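PDB 2YGK: DNA double-strand break repair nuclease NurA from Sulfolobus solfataricus, which degrades DNA ends as a manganese-dependent nuclease, probably working with the HerA helicase to resect the 5' strand during double-strand break repair. Local coordinates for residues Y42-H46 with K284-D288; G206-F210 with S230-K235. All blocks are in the same frame, centred on the assembly; numbering follows the deposited sequence.

Interaction 1 of 2, residues Y42-H46 with K284-D288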
ATOM      1  N   TYR A  42       8.818  30.046  20.942  1.00 49.58           N
ATOM      2  CA  TYR A  42       7.663  30.721  21.488  1.00 49.77           C
ATOM      3  C   TYR A  42       7.200  29.933  22.688  1.00 52.10           C
ATOM      4  O   TYR A  42       6.330  29.082  22.605  1.00 51.06           O
ATOM      5  CB  TYR A  42       6.553  30.857  20.455  1.00 47.99           C
ATOM      6  CG  TYR A  42       5.373  31.646  20.947  1.00 45.32           C
ATOM      7  CD1 TYR A  42       5.539  32.922  21.469  1.00 46.05           C
ATOM      8  CD2 TYR A  42       4.095  31.129  20.893  1.00 43.83           C
ATOM      9  CE1 TYR A  42       4.458  33.660  21.925  1.00 46.45           C
ATOM     10  CE2 TYR A  42       2.998  31.856  21.344  1.00 43.77           C
ATOM     11  CZ  TYR A  42       3.185  33.121  21.859  1.00 45.71           C
ATOM     12  OH  TYR A  42       2.116  33.872  22.304  1.00 47.96           O
ATOM     13  N   VAL A  43       7.795  30.231  23.820  1.00 56.60           N
ATOM     14  CA  VAL A  43       7.601  29.404  24.978  1.00 60.32           C
ATOM     15  C   VAL A  43       6.346  29.735  25.826  1.00 63.18           C
ATOM     16  O   VAL A  43       5.834  28.835  26.452  1.00 63.48           O
ATOM     17  CB  VAL A  43       8.927  29.306  25.801  1.00 61.88           C
ATOM     18  CG1 VAL A  43       9.153  30.544  26.672  1.00 63.35           C
ATOM     19  CG2 VAL A  43       8.950  28.034  26.627  1.00 63.87           C
ATOM     20  N   ILE A  44       5.835  30.971  25.835  1.00 67.61           N
ATOM     21  CA  ILE A  44       4.661  31.315  26.703  1.00 71.86           C
ATOM     22  C   ILE A  44       3.328  31.087  26.015  1.00 73.38           C
ATOM     23  O   ILE A  44       3.154  31.504  24.872  1.00 73.14           O
ATOM     24  CB  ILE A  44       4.597  32.827  27.148  1.00 73.77           C
ATOM     25  CG1 ILE A  44       5.833  33.268  27.931  1.00 75.75           C
ATOM     26  CG2 ILE A  44       3.359  33.088  28.036  1.00 75.09           C
ATOM     27  CD1 ILE A  44       5.734  34.701  28.461  1.00 77.06           C
ATOM     28  N   ASN A  45       2.380  30.477  26.731  1.00 77.03           N
ATOM     29  CA  ASN A  45       0.988  30.288  26.248  1.00 78.89           C
ATOM     30  C   ASN A  45       0.015  31.381  26.734  1.00 81.47           C
ATOM     31  O   ASN A  45       0.355  32.183  27.623  1.00 83.03           O
ATOM     32  CB  ASN A  45       0.447  28.892  26.648  1.00 79.16           C
ATOM     33  CG  ASN A  45       0.265  28.712  28.188  1.00 83.56           C
ATOM     34  OD1 ASN A  45       0.487  29.631  28.991  1.00 87.37           O
ATOM     35  ND2 ASN A  45      -0.152  27.509  28.586  1.00 86.92           N
ATOM     36  N   HIS A  46      -1.199  31.393  26.167  1.00 82.78           N
ATOM     37  CA  HIS A  46      -2.294  32.270  26.671  1.00 85.33           C
ATOM     38  C   HIS A  46      -3.673  31.598  26.629  1.00 85.53           C
ATOM     39  O   HIS A  46      -4.337  31.478  27.664  1.00 87.23           O
ATOM     40  CB  HIS A  46      -2.310  33.608  25.925  1.00 85.79           C
ATOM     41  CG  HIS A  46      -1.072  34.408  26.140  1.00 87.60           C
ATOM     42  ND1 HIS A  46      -0.903  35.225  27.236  1.00 92.67           N
ATOM     43  CD2 HIS A  46       0.090  34.465  25.446  1.00 88.54           C
ATOM     44  CE1 HIS A  46       0.295  35.782  27.189  1.00 94.49           C
ATOM     45  NE2 HIS A  46       0.922  35.331  26.114  1.00 92.70           N
ATOM     46  N   LYS A 284       1.132  32.726  16.409  1.00 45.16           N
ATOM     47  CA  LYS A 284       1.229  32.624  17.867  1.00 44.73           C
ATOM     48  C   LYS A 284      -0.158  32.504  18.531  1.00 45.00           C
ATOM     49  O   LYS A 284      -0.326  31.785  19.546  1.00 44.67           O
ATOM     50  CB  LYS A 284       1.952  33.834  18.468  1.00 46.19           C
ATOM     51  CG  LYS A 284       3.465  33.847  18.352  1.00 45.99           C
ATOM     52  CD  LYS A 284       4.030  35.223  18.649  1.00 48.00           C
ATOM     53  CE  LYS A 284       5.556  35.291  18.466  1.00 49.25           C
ATOM     54  NZ  LYS A 284       6.095  36.674  18.475  1.00 50.21           N
ATOM     55  N   GLU A 285      -1.151  33.201  17.982  1.00 45.37           N
ATOM     56  CA  GLU A 285      -2.530  33.025  18.470  1.00 45.82           C
ATOM     57  C   GLU A 285      -3.013  31.595  18.189  1.00 43.73           C
ATOM     58  O   GLU A 285      -3.659  30.988  19.036  1.00 42.95           O
ATOM     59  CB  GLU A 285      -3.496  34.035  17.833  1.00 47.62           C
ATOM     60  CG  GLU A 285      -3.262  35.503  18.245  1.00 51.26           C
ATOM     61  CD  GLU A 285      -4.217  36.475  17.532  1.00 56.98           C
ATOM     62  OE1 GLU A 285      -5.195  36.009  16.863  1.00 60.96           O
ATOM     63  OE2 GLU A 285      -3.998  37.705  17.649  1.00 58.93           O
ATOM     64  N   ILE A 286      -2.692  31.061  17.006  1.00 42.11           N
ATOM     65  CA  ILE A 286      -3.138  29.716  16.654  1.00 40.84           C
ATOM     66  C   ILE A 286      -2.436  28.663  17.522  1.00 40.15           C
ATOM     67  O   ILE A 286      -3.053  27.671  17.906  1.00 40.10           O
ATOM     68  CB  ILE A 286      -2.902  29.386  15.155  1.00 40.95           C
ATOM     69  CG1 ILE A 286      -3.897  30.138  14.259  1.00 41.90           C
ATOM     70  CG2 ILE A 286      -3.022  27.880  14.881  1.00 36.81           C
ATOM     71  CD1 ILE A 286      -3.535  30.027  12.769  1.00 40.98           C
HETATM   72  N   MSE A 287      -1.157  28.869  17.822  1.00 39.38           N
HETATM   73  CA  MSE A 287      -0.458  27.963  18.710  1.00 38.78           C
HETATM   74  C   MSE A 287      -1.071  27.982  20.107  1.00 39.78           C
HETATM   75  O   MSE A 287      -1.291  26.956  20.714  1.00 39.38           O
HETATM   76  CB  MSE A 287       1.012  28.365  18.812  1.00 38.97           C
HETATM   77  CG  MSE A 287       1.787  28.065  17.567  1.00 38.10           C
HETATM   78 SE   MSE A 287       3.641  28.557  17.709  1.00 40.38          SE
HETATM   79  CE  MSE A 287       4.254  27.554  19.251  1.00 37.56           C
ATOM     80  N   ASP A 288      -1.317  29.181  20.614  1.00 41.91           N
ATOM     81  CA  ASP A 288      -1.774  29.380  21.993  1.00 43.18           C
ATOM     82  C   ASP A 288      -3.109  28.733  22.199  1.00 43.29           C
ATOM     83  O   ASP A 288      -3.310  28.011  23.165  1.00 44.30           O
ATOM     84  CB  ASP A 288      -1.856  30.868  22.299  1.00 44.51           C
ATOM     85  CG  ASP A 288      -0.502  31.477  22.633  1.00 46.47           C
ATOM     86  OD1 ASP A 288       0.475  30.693  22.736  1.00 48.53           O
ATOM     87  OD2 ASP A 288      -0.414  32.737  22.785  1.00 47.23           O
TER
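Tyr42 lays one face of its ring on the aliphatic stem of Lys284. The CG atom of Lys284 stands 3.5 Å from the centroid of the Tyr42 ring and 7° off its normal, a CH-pi contact, while CD and CE run on over the CE1 and CD1 side. With chi1 at -176°, turning Tyr42 CG opposite the backbone N, the ring points toward helix 280-291, between Lys284 on one face and Ile44 O, near the rim, on the other. At the ring edge the selenomethionine Met287 brings its CE to 3.9 Å from Tyr42 CD2, with SE set obliquely in a Met-aromatic contact. The phenol tip is held by a hydrogen bond from Tyr42 OH to Asp288 OD2 (2.8 Å), which reaches the syn side of the carboxylate. Three side chains spaced along one side of the helix thus receive a single aromatic residue from the loop that follows strand 39-41, at the margin of the mixed sheet of this RNase H-clan domain. Arg227 forms a salt bridge with Asp288 OD1 and also bonds Tyr42 O, so both carboxylate oxygens have partners. Beyond the tyrosine the fit becomes looser. The exposed His46 sets its ring edge, at CD2, 3.2 Å from Asp288 OD2, and Asn45, also exposed, approaches no nearer with its side chain than CB, 4.3 Å from Asp288 OD1, its amide leading away from the helix.

Interaction 2 of 2, residues G206-F210 with S230-K235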
ATOM      1  N   GLY A 206       7.560  17.899   2.527  1.00 55.09           N
ATOM      2  CA  GLY A 206       7.953  19.248   2.159  1.00 56.66           C
ATOM      3  C   GLY A 206       9.442  19.492   2.327  1.00 58.64           C
ATOM      4  O   GLY A 206      10.068  18.959   3.235  1.00 57.47           O
ATOM      5  N   ARG A 207       9.992  20.296   1.420  1.00 61.99           N
ATOM      6  CA  ARG A 207      11.402  20.693   1.417  1.00 65.01           C
ATOM      7  C   ARG A 207      11.542  22.173   1.096  1.00 66.75           C
ATOM      8  O   ARG A 207      12.655  22.675   0.895  1.00 69.08           O
ATOM      9  CB  ARG A 207      12.191  19.840   0.409  1.00 67.60           C
ATOM     10  CG  ARG A 207      12.461  18.425   0.928  1.00 68.58           C
ATOM     11  CD  ARG A 207      12.869  17.455  -0.136  1.00 73.11           C
ATOM     12  NE  ARG A 207      13.215  16.140   0.426  1.00 75.34           N
ATOM     13  CZ  ARG A 207      12.339  15.192   0.750  1.00 73.94           C
ATOM     14  NH1 ARG A 207      11.038  15.390   0.592  1.00 73.38           N
ATOM     15  NH2 ARG A 207      12.772  14.040   1.247  1.00 74.32           N
ATOM     16  N   ASP A 208      10.410  22.872   1.082  1.00 66.35           N
ATOM     17  CA  ASP A 208      10.376  24.286   0.776  1.00 68.25           C
ATOM     18  C   ASP A 208      11.392  25.016   1.587  1.00 68.85           C
ATOM     19  O   ASP A 208      12.046  25.912   1.070  1.00 71.50           O
ATOM     20  CB  ASP A 208       9.002  24.871   1.085  1.00 67.18           C
ATOM     21  CG  ASP A 208       7.977  24.536   0.015  1.00 69.68           C
ATOM     22  OD1 ASP A 208       8.194  24.958  -1.146  1.00 74.03           O
ATOM     23  OD2 ASP A 208       6.967  23.861   0.339  1.00 70.67           O
ATOM     24  N   LEU A 209      11.535  24.644   2.858  1.00 67.34           N
ATOM     25  CA  LEU A 209      12.420  25.397   3.749  1.00 67.55           C
ATOM     26  C   LEU A 209      13.877  25.160   3.435  1.00 69.61           C
ATOM     27  O   LEU A 209      14.560  26.073   2.974  1.00 71.86           O
ATOM     28  CB  LEU A 209      12.151  25.091   5.229  1.00 65.26           C
ATOM     29  CG  LEU A 209      10.976  25.821   5.863  1.00 62.29           C
ATOM     30  CD1 LEU A 209      10.998  25.543   7.352  1.00 58.57           C
ATOM     31  CD2 LEU A 209      11.032  27.323   5.558  1.00 59.35           C
ATOM     32  N   PHE A 210      14.333  23.932   3.671  1.00 69.36           N
ATOM     33  CA  PHE A 210      15.754  23.619   3.688  1.00 71.29           C
ATOM     34  C   PHE A 210      16.278  22.980   2.419  1.00 73.60           C
ATOM     35  O   PHE A 210      17.476  23.007   2.186  1.00 76.87           O
ATOM     36  CB  PHE A 210      16.061  22.701   4.854  1.00 70.13           C
ATOM     37  CG  PHE A 210      15.590  23.219   6.163  1.00 68.28           C
ATOM     38  CD1 PHE A 210      16.207  24.314   6.757  1.00 69.79           C
ATOM     39  CD2 PHE A 210      14.548  22.612   6.823  1.00 66.00           C
ATOM     40  CE1 PHE A 210      15.782  24.793   7.990  1.00 67.90           C
ATOM     41  CE2 PHE A 210      14.107  23.089   8.049  1.00 65.02           C
ATOM     42  CZ  PHE A 210      14.731  24.175   8.637  1.00 66.32           C
ATOM     43  N   SER A 230       8.014  27.794  12.587  1.00 43.18           N
ATOM     44  CA  SER A 230       9.027  28.010  11.569  1.00 45.44           C
ATOM     45  C   SER A 230       8.748  29.255  10.780  1.00 47.72           C
ATOM     46  O   SER A 230       7.648  29.789  10.809  1.00 47.63           O
ATOM     47  CB  SER A 230       8.971  26.857  10.588  1.00 45.42           C
ATOM     48  OG  SER A 230       7.806  26.951   9.792  1.00 42.49           O
ATOM     49  N   LYS A 231       9.733  29.672  10.004  1.00 50.91           N
ATOM     50  CA  LYS A 231       9.472  30.552   8.896  1.00 53.32           C
ATOM     51  C   LYS A 231       8.206  30.079   8.151  1.00 53.35           C
ATOM     52  O   LYS A 231       7.962  28.873   7.977  1.00 51.66           O
ATOM     53  CB  LYS A 231      10.670  30.575   7.967  1.00 55.64           C
ATOM     54  CG  LYS A 231      10.405  31.266   6.650  1.00 60.20           C
ATOM     55  CD  LYS A 231      11.697  31.770   5.988  1.00 67.48           C
ATOM     56  CE  LYS A 231      11.385  32.910   5.005  1.00 71.77           C
ATOM     57  NZ  LYS A 231      12.320  33.019   3.855  1.00 75.80           N
ATOM     58  N   LEU A 232       7.410  31.062   7.740  1.00 55.22           N
ATOM     59  CA  LEU A 232       6.167  30.860   7.028  1.00 56.07           C
ATOM     60  C   LEU A 232       6.491  30.701   5.584  1.00 58.22           C
ATOM     61  O   LEU A 232       7.347  31.373   5.077  1.00 60.12           O
ATOM     62  CB  LEU A 232       5.222  32.051   7.224  1.00 56.75           C
ATOM     63  CG  LEU A 232       4.505  32.045   8.588  1.00 57.23           C
ATOM     64  CD1 LEU A 232       5.471  31.807   9.778  1.00 56.92           C
ATOM     65  CD2 LEU A 232       3.727  33.360   8.821  1.00 59.89           C
ATOM     66  N   ILE A 233       5.806  29.776   4.939  1.00 59.14           N
ATOM     67  CA  ILE A 233       6.014  29.464   3.556  1.00 61.79           C
ATOM     68  C   ILE A 233       4.703  29.760   2.888  1.00 63.57           C
ATOM     69  O   ILE A 233       3.649  29.414   3.429  1.00 62.01           O
ATOM     70  CB  ILE A 233       6.294  27.974   3.352  1.00 61.03           C
ATOM     71  CG1 ILE A 233       7.387  27.480   4.300  1.00 61.06           C
ATOM     72  CG2 ILE A 233       6.647  27.697   1.913  1.00 62.73           C
ATOM     73  CD1 ILE A 233       7.783  26.025   4.058  1.00 62.36           C
ATOM     74  N   ILE A 234       4.773  30.396   1.721  1.00 67.62           N
ATOM     75  CA  ILE A 234       3.602  30.776   0.955  1.00 69.88           C
ATOM     76  C   ILE A 234       3.638  29.959  -0.319  1.00 72.59           C
ATOM     77  O   ILE A 234       4.598  30.018  -1.071  1.00 74.39           O
ATOM     78  CB  ILE A 234       3.578  32.310   0.725  1.00 72.11           C
ATOM     79  CG1 ILE A 234       3.454  33.016   2.081  1.00 70.80           C
ATOM     80  CG2 ILE A 234       2.416  32.731  -0.162  1.00 73.19           C
ATOM     81  CD1 ILE A 234       3.833  34.451   2.069  1.00 75.07           C
ATOM     82  N   LYS A 235       2.600  29.156  -0.516  1.00 73.81           N
ATOM     83  CA  LYS A 235       2.555  28.129  -1.557  1.00 76.14           C
ATOM     84  C   LYS A 235       1.362  28.348  -2.474  1.00 78.43           C
ATOM     85  O   LYS A 235       0.462  29.113  -2.143  1.00 78.83           O
ATOM     86  CB  LYS A 235       2.407  26.755  -0.902  1.00 74.14           C
ATOM     87  CG  LYS A 235       3.563  26.377   0.015  1.00 74.89           C
ATOM     88  CD  LYS A 235       3.502  24.918   0.439  1.00 75.22           C
ATOM     89  CE  LYS A 235       3.762  23.951  -0.708  1.00 77.39           C
ATOM     90  NZ  LYS A 235       5.088  24.175  -1.343  1.00 80.24           N
TER
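Asp208 and Lys235 form a salt bridge between a loop and strand 228-236, the second strand from one edge of the mixed sheet in this RNase H-clan domain. Their side chains come from opposite directions, and Lys235 NZ meets Asp208 OD2 on the syn side, 19° out of the carboxylate plane, at 2.5 Å, a distance so short that its exact value is doubtful. The lysine gets there by bending at its far end, which also carries CE alongside the same oxygen. Shortening Lys235 to an alanine is likely to leave the Asp208 carboxylate without this counter-charge and freer to turn. Next to the ion pair, Ile233 wedges CD1 between the two loop side chains, 3.4 Å from Asp208 CB and 3.7 Å from Leu209 CG. The Leu209 methyls diverge: CD2 packs on Ile233 and Lys231, CD1 on Ser230 CB, 4.0 Å away. Further out, Asp216, at the start of helix 216-223, accepts bonds from Leu209 N (OD2) and Phe210 N (OD1), which ties the loop back to that helix. On the strand side, Ser230 OG bonds to Tyr260 N and donates to Lys231 O at 2.6 Å, from 40° above the carbonyl plane.

Strand 228-236 connects the two contacts. Interaction 2 uses residues 230-235 directly, whereas interaction 1 rests on Phe229, near the beginning of the same strand, and on Arg227 just before it. The centres lie 20 Å apart and the nearest atoms about 7 Å, so the contacts do not touch. Along the chain, interaction 2 lies within the span closed by interaction 1. Tyr38, at the end of helix 17-38, adds a further tie: its ring meets Phe210 and its backbone pairs with Lys231, only a few residues before Tyr42. Both are surface contacts away from the manganese site formed by Asp58 and Asp133.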